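Local coordinates for protein phosphoribosylaminoimidazole-succinocarboxamide synthase (PDB 4O7Z) that catalyses the ATP-dependent joining of L-aspartate to 5-amino-1-(5-phospho-D-ribosyl)imidazole-4-carboxylate, giving the succinocarboxamide intermediate of de novo purine biosynthesis, at residues A[87-92]-A[120-125]. Sequence-based numbering, arbitrary orientation.
With 5GP (guanosine-5'-monophosphate), chain B.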
loop_
_atom_site.group_PDB
_atom_site.type_symbol
_atom_site.label_atom_id
_atom_site.label_comp_id
_atom_site.label_asym_id
_atom_site.label_seq_id
_atom_site.Cartn_x
_atom_site.Cartn_y
_atom_site.Cartn_z
ATOM N N PRO A 87 -10.183 -10.627 6.114
ATOM C CA PRO A 87 -9.980 -10.725 4.667
ATOM C C PRO A 87 -8.644 -10.097 4.285
ATOM O O PRO A 87 -8.609 -9.117 3.532
ATOM C CB PRO A 87 -11.165 -9.927 4.093
ATOM C CG PRO A 87 -11.489 -8.926 5.155
ATOM C CD PRO A 87 -11.006 -9.457 6.484
ATOM N N LEU A 88 -7.560 -10.649 4.830
ATOM C CA LEU A 88 -6.206 -10.163 4.578
ATOM C C LEU A 88 -5.279 -11.282 4.175
ATOM O O LEU A 88 -5.487 -12.446 4.526
ATOM C CB LEU A 88 -5.604 -9.532 5.834
ATOM C CG LEU A 88 -6.306 -8.328 6.473
ATOM C CD1 LEU A 88 -5.745 -8.139 7.880
ATOM C CD2 LEU A 88 -6.114 -7.091 5.607
ATOM N N GLU A 89 -4.253 -10.915 3.424
ATOM C CA GLU A 89 -3.078 -11.741 3.281
ATOM C C GLU A 89 -1.975 -10.861 3.789
ATOM O O GLU A 89 -1.877 -9.687 3.393
ATOM C CB GLU A 89 -2.851 -12.105 1.824
ATOM C CG GLU A 89 -3.959 -12.971 1.252
ATOM C CD GLU A 89 -3.841 -13.101 -0.249
ATOM O OE1 GLU A 89 -4.322 -14.111 -0.784
ATOM O OE2 GLU A 89 -3.265 -12.185 -0.891
ATOM N N VAL A 90 -1.180 -11.405 4.709
ATOM C CA VAL A 90 -0.142 -10.643 5.391
ATOM C C VAL A 90 1.198 -11.154 4.916
ATOM O O VAL A 90 1.537 -12.313 5.142
ATOM C CB VAL A 90 -0.251 -10.775 6.918
ATOM C CG1 VAL A 90 0.812 -9.924 7.616
ATOM C CG2 VAL A 90 -1.649 -10.360 7.384
ATOM N N VAL A 91 1.962 -10.286 4.257
ATOM C CA VAL A 91 3.202 -10.713 3.639
ATOM C C VAL A 91 4.410 -10.165 4.416
ATOM O O VAL A 91 4.513 -8.968 4.655
ATOM C CB VAL A 91 3.244 -10.344 2.121
ATOM C CG1 VAL A 91 4.598 -10.689 1.524
ATOM C CG2 VAL A 91 2.148 -11.096 1.351
ATOM N N VAL A 92 5.299 -11.056 4.836
ATOM C CA VAL A 92 6.580 -10.657 5.429
ATOM C C VAL A 92 7.722 -10.899 4.415
ATOM O O VAL A 92 7.784 -11.939 3.801
ATOM C CB VAL A 92 6.830 -11.392 6.761
ATOM C CG1 VAL A 92 8.025 -10.789 7.499
ATOM C CG2 VAL A 92 5.590 -11.314 7.640
ATOM N N TYR A 120 -2.513 -7.165 2.203
ATOM C CA TYR A 120 -3.293 -7.279 0.974
ATOM C C TYR A 120 -4.744 -7.580 1.327
ATOM O O TYR A 120 -5.033 -8.400 2.186
ATOM C CB TYR A 120 -2.715 -8.350 0.035
ATOM C CG TYR A 120 -1.358 -7.973 -0.505
ATOM C CD1 TYR A 120 -1.216 -7.254 -1.713
ATOM C CD2 TYR A 120 -0.208 -8.289 0.212
ATOM C CE1 TYR A 120 0.051 -6.876 -2.185
ATOM C CE2 TYR A 120 1.041 -7.934 -0.251
ATOM C CZ TYR A 120 1.175 -7.224 -1.428
ATOM O OH TYR A 120 2.462 -6.915 -1.811
ATOM N N TYR A 121 -5.662 -6.889 0.679
ATOM C CA TYR A 121 -7.060 -7.155 0.903
ATOM C C TYR A 121 -7.460 -8.375 0.041
ATOM O O TYR A 121 -7.299 -8.338 -1.169
ATOM C CB TYR A 121 -7.859 -5.877 0.588
ATOM C CG TYR A 121 -9.370 -6.019 0.516
ATOM C CD1 TYR A 121 -10.072 -6.796 1.438
ATOM C CD2 TYR A 121 -10.093 -5.342 -0.463
ATOM C CE1 TYR A 121 -11.465 -6.915 1.368
ATOM C CE2 TYR A 121 -11.480 -5.442 -0.540
ATOM C CZ TYR A 121 -12.152 -6.239 0.374
ATOM O OH TYR A 121 -13.508 -6.338 0.301
ATOM N N LYS A 122 -7.904 -9.463 0.677
ATOM C CA LYS A 122 -8.377 -10.668 -0.050
ATOM C C LYS A 122 -9.668 -10.363 -0.782
ATOM O O LYS A 122 -10.735 -10.375 -0.177
ATOM C CB LYS A 122 -8.669 -11.819 0.907
ATOM C CG LYS A 122 -7.556 -12.818 1.134
ATOM C CD LYS A 122 -8.096 -14.039 1.865
ATOM C CE LYS A 122 -8.235 -15.220 0.918
ATOM N NZ LYS A 122 -6.911 -15.723 0.424
ATOM N N ASN A 123 -9.574 -10.081 -2.074
ATOM C CA ASN A 123 -10.739 -9.681 -2.860
ATOM C C ASN A 123 -10.481 -10.026 -4.325
ATOM O O ASN A 123 -9.673 -9.378 -4.997
ATOM C CB ASN A 123 -11.018 -8.179 -2.672
ATOM C CG ASN A 123 -12.333 -7.737 -3.309
ATOM O OD1 ASN A 123 -12.523 -7.877 -4.511
ATOM N ND2 ASN A 123 -13.241 -7.198 -2.502
ATOM N N ASP A 124 -11.148 -11.075 -4.798
ATOM C CA ASP A 124 -10.954 -11.585 -6.157
ATOM C C ASP A 124 -11.325 -10.557 -7.197
ATOM O O ASP A 124 -10.620 -10.419 -8.186
ATOM C CB ASP A 124 -11.791 -12.837 -6.384
ATOM C CG ASP A 124 -11.242 -14.028 -5.657
ATOM O OD1 ASP A 124 -10.041 -14.339 -5.837
ATOM O OD2 ASP A 124 -12.017 -14.655 -4.910
ATOM N N GLU A 125 -12.429 -9.838 -6.953
ATOM C CA GLU A 125 -12.888 -8.747 -7.824
ATOM C C GLU A 125 -11.779 -7.724 -8.100
ATOM O O GLU A 125 -11.650 -7.226 -9.225
ATOM C CB GLU A 125 -14.085 -8.023 -7.197
ATOM C CG GLU A 125 -15.037 -8.906 -6.392
HETATM P P 5GP B . 4.506 -11.523 -4.085
HETATM O O1P 5GP B . 3.847 -10.264 -3.578
HETATM O O2P 5GP B . 5.987 -11.384 -4.345
HETATM O O3P 5GP B . 3.767 -12.209 -5.199
HETATM O "O5'" 5GP B . 4.386 -12.589 -2.892
HETATM C "C5'" 5GP B . 5.137 -12.500 -1.674
HETATM C "C4'" 5GP B . 5.136 -13.826 -0.907
HETATM O "O4'" 5GP B . 3.836 -14.162 -0.417
HETATM C "C3'" 5GP B . 5.572 -15.006 -1.770
HETATM O "O3'" 5GP B . 6.274 -15.930 -0.942
HETATM C "C2'" 5GP B . 4.295 -15.670 -2.211
HETATM O "O2'" 5GP B . 4.538 -17.070 -2.403
HETATM C "C1'" 5GP B . 3.335 -15.342 -1.063
HETATM N N9 5GP B . 1.987 -15.060 -1.618
HETATM C C8 5GP B . 1.407 -13.845 -1.791
HETATM N N7 5GP B . 0.173 -13.970 -2.341
HETATM C C5 5GP B . -0.053 -15.286 -2.519
HETATM C C6 5GP B . -1.160 -16.118 -3.053
HETATM O O6 5GP B . -2.204 -15.576 -3.472
HETATM N N1 5GP B . -1.004 -17.452 -3.072
HETATM C C2 5GP B . 0.120 -18.062 -2.620
HETATM N N2 5GP B . 0.198 -19.422 -2.669
HETATM N N3 5GP B . 1.183 -17.360 -2.120
HETATM C C4 5GP B . 1.140 -16.005 -2.045
#
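An antiparallel strand pair beside the bound GMP joins Glu-89, on strand 84-93, to Tyr-120, near the end of strand 111-121. Reciprocal backbone bonds identify it as a hydrogen-bonded pair: Glu-89 N reaches Tyr-120 O at 2.9 Å, and Tyr-120 N reaches Glu-89 O at 2.9 Å. At the neighbouring non-hydrogen-bonded pair, Leu-88 and Tyr-121, the CA of Leu-88 makes a C-H...O contact with Tyr-120 O (3.2 Å). The ladder runs one bond past the strand end, Lys-122 N to Pro-87 O (3.0 Å).

Glu-89, Val-91 and Tyr-120 share the face turned to the bound GMP. With CG of Tyr-120 beside its own N (chi1 -67°), the ring lies along the strand pair, and its CE2 meets Val-91 CG2 at 3.7 Å; the other methyl, CG1, packs at 3.7 Å on C5' of the ribose. Tyr-120 OH is bonded to Glu-118. Lys-122, bent at chi3 and chi4, brings NZ to Glu-89 OE1 in a weak, 3.3 Å salt bridge and also pairs with Glu-177. The ammonium of Lys-122, shared by the carboxylates of Glu-89 and Glu-177, probably offsets part of their negative charge beside the guanine.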